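Local coordinates for lipoprotein (Colwellia psychrerythraea, PDB 3O0Y) that is of unknown function but is probably a membrane-attached lipoprotein related to the metallopeptidases of the MA clan, at residues A[180-183]-A[184-188]; A[232-236]-A[237-241]; A[261-264]-A[265-269]; A[577-580]-A[581-584]; A[584-587]-A[588-592]. All blocks are in the same frame, centred on the assembly; numbering follows the deposited sequence.

Interaction 1. Residues A[180-183]-A[184-188]; sequences TIIE and KQTAD
The amides of K184, Q185, T186 and A187 each donate to the carbonyl four residues earlier, T180 to E183, an unbroken i to i+4 ladder that sets both segments inside the α-helix 174-190. The bond from Q185 N to I181 O, 2.9 Å, is nearly straight at 167° and follows the carbonyl direction closely. Side chains one turn apart also meet. T186 has OG1 anti to its carbonyl carbon and beside its own amide (chi1 -67°), which folds the hydroxyl back so that OG1 lies 3.0 Å from I182 O; it may donate there, although another acceptor competes for the proton. I182 contributes its CG2 branch, which passes T186 OG1 at 4.0 Å, and the isoleucine side chain also packs against S260, V261 and A264 of helix 236-268. Q185 CB rests 3.5 Å from I181 O. On another face, buried K184 and D188 form a salt bridge within a single turn, and the loop at N123 to G125 joins it: K184 NZ also donates to the carbonyls of N123 and G125, and D188 OD2 accepts from G125 N. These partners probably help to compensate the buried charges, and they tie the loop to the helix. The lysine chain bends at chi2 and again at chi4, bringing NZ to 2.8 Å from D188 OD1, which receives it on its syn lone pair.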
loop_
_atom_site.group_PDB
_atom_site.type_symbol
_atom_site.label_atom_id
_atom_site.label_comp_id
_atom_site.label_asym_id
_atom_site.label_seq_id
_atom_site.Cartn_x
_atom_site.Cartn_y
_atom_site.Cartn_z
ATOM N N THR A 180 -13.488 5.940 20.349
ATOM C CA THR A 180 -12.831 7.113 19.804
ATOM C C THR A 180 -13.107 7.181 18.283
ATOM O O THR A 180 -13.257 8.270 17.752
ATOM C CB THR A 180 -11.333 7.181 20.140
ATOM O OG1 THR A 180 -10.635 6.032 19.590
ATOM C CG2 THR A 180 -11.065 7.234 21.691
ATOM N N ILE A 181 -13.124 6.031 17.602
ATOM C CA ILE A 181 -13.450 5.934 16.153
ATOM C C ILE A 181 -14.834 6.494 15.873
ATOM O O ILE A 181 -15.036 7.360 14.988
ATOM C CB ILE A 181 -13.295 4.522 15.606
ATOM C CG1 ILE A 181 -11.789 4.146 15.612
ATOM C CG2 ILE A 181 -13.921 4.387 14.173
ATOM C CD1 ILE A 181 -11.481 2.755 15.188
ATOM N N ILE A 182 -15.811 6.088 16.687
ATOM C CA ILE A 182 -17.152 6.636 16.545
ATOM C C ILE A 182 -17.187 8.102 16.792
ATOM O O ILE A 182 -17.845 8.843 16.041
ATOM C CB ILE A 182 -18.161 5.890 17.497
ATOM C CG1 ILE A 182 -18.323 4.442 17.006
ATOM C CG2 ILE A 182 -19.487 6.666 17.569
ATOM C CD1 ILE A 182 -18.893 3.413 18.096
ATOM N N GLU A 183 -16.474 8.560 17.806
ATOM C CA GLU A 183 -16.420 10.003 18.073
ATOM C C GLU A 183 -15.899 10.788 16.882
ATOM O O GLU A 183 -16.426 11.872 16.598
ATOM C CB GLU A 183 -15.545 10.289 19.291
ATOM C CG GLU A 183 -15.753 11.606 19.942
ATOM C CD GLU A 183 -14.727 11.845 21.050
ATOM O OE1 GLU A 183 -14.141 10.828 21.577
ATOM O OE2 GLU A 183 -14.487 13.067 21.322
ATOM N N LYS A 184 -14.845 10.281 16.219
ATOM C CA LYS A 184 -14.284 10.966 15.029
ATOM C C LYS A 184 -15.225 10.886 13.819
ATOM O O LYS A 184 -15.458 11.873 13.140
ATOM C CB LYS A 184 -12.904 10.365 14.645
ATOM C CG LYS A 184 -12.123 11.207 13.670
ATOM C CD LYS A 184 -11.923 12.664 14.095
ATOM C CE LYS A 184 -10.936 13.390 13.178
ATOM N NZ LYS A 184 -11.284 13.399 11.744
ATOM N N GLN A 185 -15.835 9.732 13.572
ATOM C CA GLN A 185 -16.780 9.580 12.442
ATOM C C GLN A 185 -17.982 10.560 12.626
ATOM O O GLN A 185 -18.438 11.210 11.673
ATOM C CB GLN A 185 -17.309 8.187 12.476
ATOM C CG GLN A 185 -18.182 7.782 11.248
ATOM C CD GLN A 185 -18.785 6.395 11.404
ATOM O OE1 GLN A 185 -19.491 6.124 12.391
ATOM N NE2 GLN A 185 -18.586 5.543 10.402
ATOM N N THR A 186 -18.372 10.695 13.891
ATOM C CA THR A 186 -19.486 11.608 14.238
ATOM C C THR A 186 -19.098 13.055 14.051
ATOM O O THR A 186 -19.890 13.818 13.466
ATOM C CB THR A 186 -19.994 11.364 15.683
ATOM O OG1 THR A 186 -20.603 10.079 15.721
ATOM C CG2 THR A 186 -21.049 12.383 16.100
ATOM N N ALA A 187 -17.892 13.421 14.505
ATOM C CA ALA A 187 -17.346 14.785 14.304
ATOM C C ALA A 187 -17.299 15.112 12.816
ATOM O O ALA A 187 -17.595 16.209 12.412
ATOM C CB ALA A 187 -15.916 14.949 14.955
ATOM N N ASP A 188 -16.767 14.195 12.005
ATOM C CA ASP A 188 -16.732 14.437 10.584
ATOM C C ASP A 188 -18.126 14.587 9.968
ATOM O O ASP A 188 -18.367 15.512 9.216
ATOM C CB ASP A 188 -15.957 13.306 9.883
ATOM C CG ASP A 188 -14.483 13.239 10.256
ATOM O OD1 ASP A 188 -13.964 14.036 11.052
ATOM O OD2 ASP A 188 -13.811 12.319 9.682
#

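Interaction 2. Residues A[232-236]-A[237-241]; sequences DSLTT and EQKQS
From L234 to T235 the backbone is extended, with psi of 137° at L234, and at T236 it turns into helix 236-268, whose first i to i+4 bonds run from K239 N to T235 O (2.9 Å) and from Q240 N to T236 O. T235 stands at the N-cap. Its OG1 sits between its own N and carbonyl carbon, the crowded position, and from there accepts from Q238 N at 3.1 Å. Q238 answers in kind: its chain extends beyond CG and passes obliquely over the threonine, so that Q238 OE1 accepts T235 N at 3.0 Å, in the carbonyl plane and on a lone pair. A water gives a further bond to the same OE1 and also donates to S233 O. L234 lies across the glutamine at about a right angle, its CD2 3.7 Å from Q238 OE1, and also packs on I228 of helix 219-228. K239 stretches back along the entering chain, K239 CG standing 3.9 Å from L234 CB. At its end NZ makes a weak bond, 3.4 Å, to L234 O and is further held by waters: one bridges to D232 OD1 and another to T236 OG1, each 2.7 Å from K239 NZ. The reciprocal bonds of T235 and Q238, each side chain accepting the other's backbone N-H, are the signature of a capping box, here starting a long helix at the protein surface.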
loop_
_atom_site.group_PDB
_atom_site.type_symbol
_atom_site.label_atom_id
_atom_site.label_comp_id
_atom_site.label_asym_id
_atom_site.label_seq_id
_atom_site.Cartn_x
_atom_site.Cartn_y
_atom_site.Cartn_z
ATOM N N ASP A 232 7.549 -23.425 23.813
ATOM C CA ASP A 232 7.976 -24.535 24.714
ATOM C C ASP A 232 8.155 -24.151 26.172
ATOM O O ASP A 232 8.142 -25.021 27.091
ATOM C CB ASP A 232 9.259 -25.163 24.175
ATOM C CG ASP A 232 9.027 -26.027 22.893
ATOM O OD1 ASP A 232 7.866 -26.401 22.533
ATOM O OD2 ASP A 232 10.051 -26.351 22.261
ATOM N N SER A 233 8.306 -22.867 26.451
ATOM C CA SER A 233 8.494 -22.399 27.819
ATOM C C SER A 233 7.159 -22.337 28.580
ATOM O O SER A 233 7.150 -21.938 29.738
ATOM C CB SER A 233 9.133 -20.983 27.819
ATOM O OG SER A 233 8.402 -20.085 26.977
ATOM N N LEU A 234 6.042 -22.709 27.947
ATOM C CA LEU A 234 4.756 -22.736 28.641
ATOM C C LEU A 234 4.293 -24.170 28.685
ATOM O O LEU A 234 4.394 -24.879 27.666
ATOM C CB LEU A 234 3.712 -21.917 27.898
ATOM C CG LEU A 234 3.953 -20.367 27.890
ATOM C CD1 LEU A 234 3.095 -19.673 26.870
ATOM C CD2 LEU A 234 3.788 -19.805 29.270
ATOM N N THR A 235 3.779 -24.575 29.833
ATOM C CA THR A 235 3.090 -25.840 29.951
ATOM C C THR A 235 1.765 -25.804 29.155
ATOM O O THR A 235 1.241 -24.733 28.783
ATOM C CB THR A 235 2.761 -26.203 31.397
ATOM O OG1 THR A 235 1.698 -25.377 31.846
ATOM C CG2 THR A 235 3.975 -26.171 32.350
ATOM N N THR A 236 1.213 -26.988 28.866
ATOM C CA THR A 236 -0.047 -27.053 28.134
ATOM C C THR A 236 -1.151 -26.376 28.934
ATOM O O THR A 236 -1.979 -25.663 28.347
ATOM C CB THR A 236 -0.462 -28.537 27.836
ATOM O OG1 THR A 236 0.561 -29.126 26.999
ATOM C CG2 THR A 236 -1.838 -28.554 27.145
ATOM N N GLU A 237 -1.150 -26.538 30.260
ATOM C CA GLU A 237 -2.186 -25.858 31.066
ATOM C C GLU A 237 -2.063 -24.318 30.970
ATOM O O GLU A 237 -3.074 -23.585 30.926
ATOM C CB GLU A 237 -2.131 -26.274 32.540
ATOM C CG GLU A 237 -2.421 -27.772 32.751
ATOM C CD GLU A 237 -3.919 -28.169 32.651
ATOM O OE1 GLU A 237 -4.759 -27.501 33.312
ATOM O OE2 GLU A 237 -4.263 -29.187 31.973
ATOM N N GLN A 238 -0.821 -23.844 30.923
ATOM C CA GLN A 238 -0.567 -22.403 30.905
ATOM C C GLN A 238 -1.019 -21.858 29.570
ATOM O O GLN A 238 -1.603 -20.772 29.504
ATOM C CB GLN A 238 0.902 -22.087 31.144
ATOM C CG GLN A 238 1.365 -22.215 32.589
ATOM C CD GLN A 238 2.828 -21.915 32.671
ATOM O OE1 GLN A 238 3.659 -22.453 31.892
ATOM N NE2 GLN A 238 3.159 -20.932 33.517
ATOM N N LYS A 239 -0.768 -22.618 28.510
ATOM C CA LYS A 239 -1.269 -22.262 27.160
ATOM C C LYS A 239 -2.788 -22.224 27.134
ATOM O O LYS A 239 -3.384 -21.255 26.598
ATOM C CB LYS A 239 -0.771 -23.220 26.087
ATOM C CG LYS A 239 0.707 -23.174 25.823
ATOM C CD LYS A 239 1.113 -24.328 24.958
ATOM C CE LYS A 239 2.558 -24.292 24.593
ATOM N NZ LYS A 239 3.199 -25.550 24.565
ATOM N N GLN A 240 -3.442 -23.201 27.772
ATOM C CA GLN A 240 -4.919 -23.217 27.814
ATOM C C GLN A 240 -5.449 -22.017 28.542
ATOM O O GLN A 240 -6.456 -21.441 28.130
ATOM C CB GLN A 240 -5.489 -24.519 28.464
ATOM C CG GLN A 240 -5.198 -25.834 27.701
ATOM C CD GLN A 240 -5.597 -27.165 28.485
ATOM O OE1 GLN A 240 -5.782 -27.179 29.731
ATOM N NE2 GLN A 240 -5.711 -28.280 27.737
ATOM N N SER A 241 -4.836 -21.663 29.660
ATOM C CA SER A 241 -5.296 -20.498 30.414
ATOM C C SER A 241 -5.191 -19.209 29.591
ATOM O O SER A 241 -6.078 -18.348 29.631
ATOM C CB SER A 241 -4.447 -20.292 31.664
ATOM O OG SER A 241 -4.802 -19.067 32.323
HETATM O O HOH W 1 5.258 -26.169 22.955
HETATM O O HOH W 2 6.065 -22.865 32.616
HETATM O O HOH W 3 4.779 -27.306 26.681
HETATM O O HOH W 4 1.543 -27.722 24.691
#

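Interaction 3. Residues A[261-264]-A[265-269]; sequences VEKA and SEQLL
Close to the C-terminal end of helix 236-268, two side chains add a second donor to a helical carbonyl that the backbone already uses. V261 O accepts S265 N at 2.9 Å and S265 OG at 3.0 Å, the two reaching it from opposite faces of its plane. The serine hydroxyl can do this because OG lies anti to its carbonyl carbon, beside its own N (chi1 -64°). Replacing S265 with an alanine would probably strip V261 O of its second donor and leave Q185 NE2 without the oxygen it weakly bonds. K263 O is gripped likewise by Q267 N and, 3.0 Å away, by Q267 NE2, which stands above the carbonyl plane while the carbonyl oxygen lies near the plane of the glutamine amide. A bend at chi2 turns that amide back over the preceding turn, alongside the lysine chain. E262 and E266 also run side by side, E262 OE2 3.8 Å from E266 OE1 with their carboxylates 67° apart, an approach of like charges that probably costs some energy, although K208 of helix 197-210, which touches E262, may offset part of it. V261 and A264 pack on I182 of helix 174-190, and L268 touches both Q185 of that helix and L200 of helix 197-210.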
loop_
_atom_site.group_PDB
_atom_site.type_symbol
_atom_site.label_atom_id
_atom_site.label_comp_id
_atom_site.label_asym_id
_atom_site.label_seq_id
_atom_site.Cartn_x
_atom_site.Cartn_y
_atom_site.Cartn_z
ATOM N N VAL A 261 -19.613 -0.013 16.531
ATOM C CA VAL A 261 -19.298 0.745 15.295
ATOM C C VAL A 261 -20.236 0.433 14.139
ATOM O O VAL A 261 -20.610 1.326 13.364
ATOM C CB VAL A 261 -17.828 0.544 14.894
ATOM C CG1 VAL A 261 -17.476 1.440 13.708
ATOM C CG2 VAL A 261 -16.948 0.858 16.118
ATOM N N GLU A 262 -20.597 -0.843 14.011
ATOM C CA GLU A 262 -21.563 -1.277 13.033
ATOM C C GLU A 262 -22.861 -0.483 13.171
ATOM O O GLU A 262 -23.349 0.115 12.196
ATOM C CB GLU A 262 -21.793 -2.769 13.193
ATOM C CG GLU A 262 -22.672 -3.402 12.119
ATOM C CD GLU A 262 -23.185 -4.768 12.552
ATOM O OE1 GLU A 262 -22.482 -5.466 13.344
ATOM O OE2 GLU A 262 -24.277 -5.153 12.087
ATOM N N LYS A 263 -23.352 -0.378 14.391
ATOM C CA LYS A 263 -24.602 0.329 14.659
ATOM C C LYS A 263 -24.440 1.813 14.339
ATOM O O LYS A 263 -25.308 2.394 13.694
ATOM C CB LYS A 263 -25.013 0.131 16.126
ATOM C CG LYS A 263 -26.305 0.849 16.546
ATOM C CD LYS A 263 -26.757 0.444 17.960
ATOM C CE LYS A 263 -28.084 1.168 18.313
ATOM N NZ LYS A 263 -28.268 1.282 19.787
ATOM N N ALA A 264 -23.335 2.425 14.769
ATOM C CA ALA A 264 -23.100 3.840 14.463
ATOM C C ALA A 264 -23.097 4.119 12.959
ATOM O O ALA A 264 -23.652 5.138 12.489
ATOM C CB ALA A 264 -21.784 4.327 15.139
ATOM N N SER A 265 -22.402 3.249 12.220
ATOM C CA SER A 265 -22.306 3.357 10.785
ATOM C C SER A 265 -23.673 3.198 10.135
ATOM O O SER A 265 -24.043 4.003 9.257
ATOM C CB SER A 265 -21.325 2.315 10.255
ATOM O OG SER A 265 -20.018 2.587 10.750
ATOM N N GLU A 266 -24.444 2.206 10.605
ATOM C CA GLU A 266 -25.848 2.087 10.168
ATOM C C GLU A 266 -26.670 3.379 10.356
ATOM O O GLU A 266 -27.398 3.783 9.423
ATOM C CB GLU A 266 -26.521 0.885 10.846
ATOM C CG GLU A 266 -26.121 -0.415 10.186
ATOM C CD GLU A 266 -26.567 -1.683 10.928
ATOM O OE1 GLU A 266 -26.653 -2.733 10.266
ATOM O OE2 GLU A 266 -26.797 -1.644 12.159
ATOM N N GLN A 267 -26.539 4.042 11.511
ATOM C CA GLN A 267 -27.169 5.362 11.751
ATOM C C GLN A 267 -26.817 6.411 10.708
ATOM O O GLN A 267 -27.596 7.286 10.453
ATOM C CB GLN A 267 -26.774 6.024 13.096
ATOM C CG GLN A 267 -27.057 5.298 14.391
ATOM C CD GLN A 267 -28.293 4.485 14.356
ATOM O OE1 GLN A 267 -29.432 5.022 14.424
ATOM N NE2 GLN A 267 -28.110 3.174 14.297
ATOM N N LEU A 268 -25.605 6.363 10.172
ATOM C CA LEU A 268 -25.179 7.328 9.161
ATOM C C LEU A 268 -25.638 7.095 7.718
ATOM O O LEU A 268 -25.554 7.992 6.889
ATOM C CB LEU A 268 -23.632 7.311 9.137
ATOM C CG LEU A 268 -22.966 8.569 9.602
ATOM C CD1 LEU A 268 -23.672 9.307 10.675
ATOM C CD2 LEU A 268 -21.522 8.193 10.027
ATOM N N LEU A 269 -26.125 5.891 7.420
ATOM C CA LEU A 269 -26.530 5.518 6.072
ATOM C C LEU A 269 -27.531 6.457 5.443
ATOM O O LEU A 269 -27.447 6.757 4.272
ATOM C CB LEU A 269 -27.088 4.092 6.094
ATOM C CG LEU A 269 -26.523 2.993 5.177
ATOM C CD1 LEU A 269 -25.071 3.178 4.681
ATOM C CD2 LEU A 269 -26.745 1.618 5.834
#

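Interaction 4. Residues A[577-580]-A[581-584]; sequences KFDL and AEFH
The imidazole of H584 carries the carbonyl oxygen of L580 over one face, 3.4 Å above the plane and displaced toward the rim; the isobutyl group of L580 also reaches this ring, L580 CG coming within 3.5 Å of H584 CE1. The side chains of F578 and F583 cross obliquely, F578 CZ touching the methylene F583 CB at 3.9 Å; separately, L580 CD1 meets F583 CD2 at 4.1 Å. Beyond the two segments the histidine stacks on F378 and is held at both nitrogens, NE2 by Y476 OH and ND1 by V377 O, which fixes the rotation of the ring. Putting an alanine at H584 would probably leave Y476 OH and V377 O without their imidazole partner and open a gap beside L580.

The polar half of the contact surrounds D579. With CG anti to N (chi1 -173°), its carboxylate swings over the start of the helix, and OD2 accepts E582 N at 3.0 Å on its anti side, 19° out of the carboxylate plane. OD1 takes a bond from a water that accepts from A581 N, so a second helix-end amide is reached through solvent. D579 O receives F583 N at 3.1 Å. Another water joins K577 O and E582 OE1 and accepts weakly from D579 N, while E582 OE1 has its charged mate in K609 and also binds W605 NE1. An aspartate accepting the amide three residues on, at the first turn of helix 580-588, is a classic N-cap.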
loop_
_atom_site.group_PDB
_atom_site.type_symbol
_atom_site.label_atom_id
_atom_site.label_comp_id
_atom_site.label_asym_id
_atom_site.label_seq_id
_atom_site.Cartn_x
_atom_site.Cartn_y
_atom_site.Cartn_z
ATOM N N LYS A 577 27.692 6.514 -22.968
ATOM C CA LYS A 577 28.188 6.427 -21.588
ATOM C C LYS A 577 27.033 6.124 -20.605
ATOM O O LYS A 577 27.265 6.009 -19.392
ATOM C CB LYS A 577 28.872 7.734 -21.162
ATOM C CG LYS A 577 30.036 8.097 -22.107
ATOM C CD LYS A 577 31.359 7.712 -21.498
ATOM C CE LYS A 577 31.968 8.949 -20.746
ATOM N NZ LYS A 577 33.260 8.684 -20.001
ATOM N N PHE A 578 25.811 6.029 -21.115
ATOM C CA PHE A 578 24.703 5.631 -20.220
ATOM C C PHE A 578 24.924 4.229 -19.674
ATOM O O PHE A 578 25.165 3.303 -20.426
ATOM C CB PHE A 578 23.330 5.815 -20.872
ATOM C CG PHE A 578 22.182 5.415 -19.977
ATOM C CD1 PHE A 578 21.616 6.303 -19.047
ATOM C CD2 PHE A 578 21.655 4.145 -20.085
ATOM C CE1 PHE A 578 20.574 5.880 -18.194
ATOM C CE2 PHE A 578 20.655 3.728 -19.250
ATOM C CZ PHE A 578 20.108 4.629 -18.304
ATOM N N ASP A 579 24.740 4.053 -18.357
ATOM C CA ASP A 579 24.806 2.741 -17.734
ATOM C C ASP A 579 23.576 2.525 -16.866
ATOM O O ASP A 579 23.329 3.270 -15.879
ATOM C CB ASP A 579 26.034 2.641 -16.867
ATOM C CG ASP A 579 26.206 1.254 -16.365
ATOM O OD1 ASP A 579 26.549 0.384 -17.192
ATOM O OD2 ASP A 579 25.851 0.992 -15.210
ATOM N N LEU A 580 22.730 1.601 -17.274
ATOM C CA LEU A 580 21.479 1.406 -16.566
ATOM C C LEU A 580 21.715 1.002 -15.119
ATOM O O LEU A 580 20.959 1.322 -14.256
ATOM C CB LEU A 580 20.640 0.360 -17.323
ATOM C CG LEU A 580 19.227 0.140 -16.810
ATOM C CD1 LEU A 580 18.338 1.338 -17.002
ATOM C CD2 LEU A 580 18.661 -1.170 -17.525
ATOM N N ALA A 581 22.778 0.234 -14.829
ATOM C CA ALA A 581 23.079 -0.129 -13.449
ATOM C C ALA A 581 23.277 1.081 -12.556
ATOM O O ALA A 581 22.803 1.098 -11.388
ATOM C CB ALA A 581 24.309 -1.063 -13.368
ATOM N N GLU A 582 24.007 2.077 -13.062
ATOM C CA GLU A 582 24.186 3.346 -12.302
ATOM C C GLU A 582 22.934 4.079 -12.132
ATOM O O GLU A 582 22.711 4.610 -11.076
ATOM C CB GLU A 582 25.168 4.263 -12.988
ATOM C CG GLU A 582 26.594 3.689 -13.001
ATOM C CD GLU A 582 27.603 4.639 -13.638
ATOM O OE1 GLU A 582 27.245 5.772 -14.054
ATOM O OE2 GLU A 582 28.787 4.237 -13.677
ATOM N N PHE A 583 22.073 4.108 -13.148
ATOM C CA PHE A 583 20.782 4.767 -13.035
ATOM C C PHE A 583 19.952 4.116 -11.943
ATOM O O PHE A 583 19.334 4.791 -11.161
ATOM C CB PHE A 583 20.032 4.697 -14.378
ATOM C CG PHE A 583 18.637 5.241 -14.342
ATOM C CD1 PHE A 583 18.468 6.615 -14.346
ATOM C CD2 PHE A 583 17.511 4.444 -14.395
ATOM C CE1 PHE A 583 17.187 7.198 -14.240
ATOM C CE2 PHE A 583 16.232 5.003 -14.315
ATOM C CZ PHE A 583 16.076 6.414 -14.277
ATOM N N HIS A 584 19.921 2.796 -11.928
ATOM C CA HIS A 584 19.204 2.090 -10.869
ATOM C C HIS A 584 19.748 2.393 -9.468
ATOM O O HIS A 584 18.989 2.465 -8.525
ATOM C CB HIS A 584 19.163 0.577 -11.151
ATOM C CG HIS A 584 18.251 0.197 -12.291
ATOM N ND1 HIS A 584 18.429 -0.917 -13.068
ATOM C CD2 HIS A 584 17.236 0.895 -12.865
ATOM C CE1 HIS A 584 17.484 -0.951 -13.998
ATOM N NE2 HIS A 584 16.756 0.148 -13.908
HETATM O O HOH W 5 26.097 5.931 -16.696
HETATM O O HOH W 6 24.601 -1.359 -16.883
#

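Interaction 5. Residues A[584-587]-A[588-592]; sequences HDVV and LLNGA
This is a local contact at the C-terminal end of helix 580-588, where the chain leaves the helix through a type I β-turn from L588 to G591. The final i to i+4 bonds are L588 N to H584 O, 3.0 Å, and L589 N to D585 O, 2.9 Å. At the next position a side chain takes over: N590 ND2 donates to V586 O at 3.0 Å, with that oxygen close to the plane of the amide, so a helix-end carbonyl is satisfied from the side. N590 CG lies anti to its own carbonyl carbon (chi1 -56°), which folds the amide back toward the helix. L589 lies beside D585, pointing the same way, its CD1 3.8 Å from D585 OD1; the other oxygen, OD2, forms a salt bridge to R379. L588 CB lies 3.3 Å from H584 O, and the side chain packs on Y469 and W473 of helix 467-483 and on L450 of helix 444-452. G591 closes the turn at phi 81°, a value that favours glycine. V587 O binds Y469 OH and also a water that bridges two carbonyls, donating to V587 O at 2.6 Å and to G591 O at 2.7 Å.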
loop_
_atom_site.group_PDB
_atom_site.type_symbol
_atom_site.label_atom_id
_atom_site.label_comp_id
_atom_site.label_asym_id
_atom_site.label_seq_id
_atom_site.Cartn_x
_atom_site.Cartn_y
_atom_site.Cartn_z
ATOM N N HIS A 584 19.921 2.796 -11.928
ATOM C CA HIS A 584 19.204 2.090 -10.869
ATOM C C HIS A 584 19.748 2.393 -9.468
ATOM O O HIS A 584 18.989 2.465 -8.525
ATOM C CB HIS A 584 19.163 0.577 -11.151
ATOM C CG HIS A 584 18.251 0.197 -12.291
ATOM N ND1 HIS A 584 18.429 -0.917 -13.068
ATOM C CD2 HIS A 584 17.236 0.895 -12.865
ATOM C CE1 HIS A 584 17.484 -0.951 -13.998
ATOM N NE2 HIS A 584 16.756 0.148 -13.908
ATOM N N ASP A 585 21.034 2.555 -9.326
ATOM C CA ASP A 585 21.607 2.865 -8.033
ATOM C C ASP A 585 21.156 4.271 -7.600
ATOM O O ASP A 585 20.777 4.470 -6.433
ATOM C CB ASP A 585 23.094 2.819 -8.052
ATOM C CG ASP A 585 23.675 1.397 -8.119
ATOM O OD1 ASP A 585 22.997 0.371 -7.845
ATOM O OD2 ASP A 585 24.905 1.355 -8.349
ATOM N N VAL A 586 21.120 5.228 -8.539
ATOM C CA VAL A 586 20.632 6.575 -8.166
ATOM C C VAL A 586 19.171 6.538 -7.783
ATOM O O VAL A 586 18.745 7.232 -6.809
ATOM C CB VAL A 586 20.818 7.589 -9.377
ATOM C CG1 VAL A 586 20.191 8.998 -9.016
ATOM C CG2 VAL A 586 22.254 7.690 -9.765
ATOM N N VAL A 587 18.363 5.742 -8.473
ATOM C CA VAL A 587 16.944 5.715 -8.168
ATOM C C VAL A 587 16.638 5.017 -6.811
ATOM O O VAL A 587 15.804 5.437 -6.037
ATOM C CB VAL A 587 16.142 5.066 -9.307
ATOM C CG1 VAL A 587 14.625 4.883 -8.943
ATOM C CG2 VAL A 587 16.280 5.921 -10.555
ATOM N N LEU A 588 17.327 3.923 -6.568
ATOM C CA LEU A 588 16.975 3.060 -5.434
ATOM C C LEU A 588 17.749 3.363 -4.150
ATOM O O LEU A 588 17.229 3.131 -3.048
ATOM C CB LEU A 588 17.237 1.596 -5.832
ATOM C CG LEU A 588 16.307 0.992 -6.901
ATOM C CD1 LEU A 588 16.764 -0.394 -7.304
ATOM C CD2 LEU A 588 14.902 0.936 -6.313
ATOM N N LEU A 589 19.034 3.673 -4.272
ATOM C CA LEU A 589 19.877 3.681 -3.058
ATOM C C LEU A 589 19.728 4.924 -2.222
ATOM O O LEU A 589 20.308 5.032 -1.127
ATOM C CB LEU A 589 21.348 3.373 -3.379
ATOM C CG LEU A 589 21.693 2.026 -4.074
ATOM C CD1 LEU A 589 23.235 1.878 -4.347
ATOM C CD2 LEU A 589 21.063 0.807 -3.296
ATOM N N ASN A 590 19.006 5.916 -2.741
ATOM C CA ASN A 590 18.666 7.089 -1.986
ATOM C C ASN A 590 17.275 7.041 -1.369
ATOM O O ASN A 590 16.835 8.009 -0.758
ATOM C CB ASN A 590 18.878 8.353 -2.855
ATOM C CG ASN A 590 20.314 8.443 -3.397
ATOM O OD1 ASN A 590 21.233 8.589 -2.596
ATOM N ND2 ASN A 590 20.514 8.333 -4.683
ATOM N N GLY A 591 16.610 5.899 -1.442
ATOM C CA GLY A 591 15.335 5.701 -0.760
ATOM C C GLY A 591 14.164 6.277 -1.530
ATOM O O GLY A 591 14.322 6.984 -2.512
ATOM N N ALA A 592 12.975 6.034 -1.008
ATOM C CA ALA A 592 11.759 6.586 -1.550
ATOM C C ALA A 592 11.729 8.082 -1.279
ATOM O O ALA A 592 11.963 8.533 -0.152
ATOM C CB ALA A 592 10.480 5.887 -0.894
HETATM O O HOH W 7 16.106 7.474 -4.455
#

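All five contacts are local, each joining directly adjoining segments, so none closes a long loop, and none nests within or crosses another. Interaction 1 lies inside helix 174-190, interaction 2 starts helix 236-268 after the loop from helix 219-228, and interaction 3 falls near the other end of that same helix, about 40 Å from interaction 2 between centres. Though distant in sequence, interactions 1 and 3 touch, joining the two helices through I182 CD1 on V261 CG2, 3.8 Å apart. Interactions 4 and 5 overlap at H584 and mark the beginning and end of helix 580-588, on the opposite side of the chain's centre from interactions 1 and 3, and link helix 555-574 to helix 595-608.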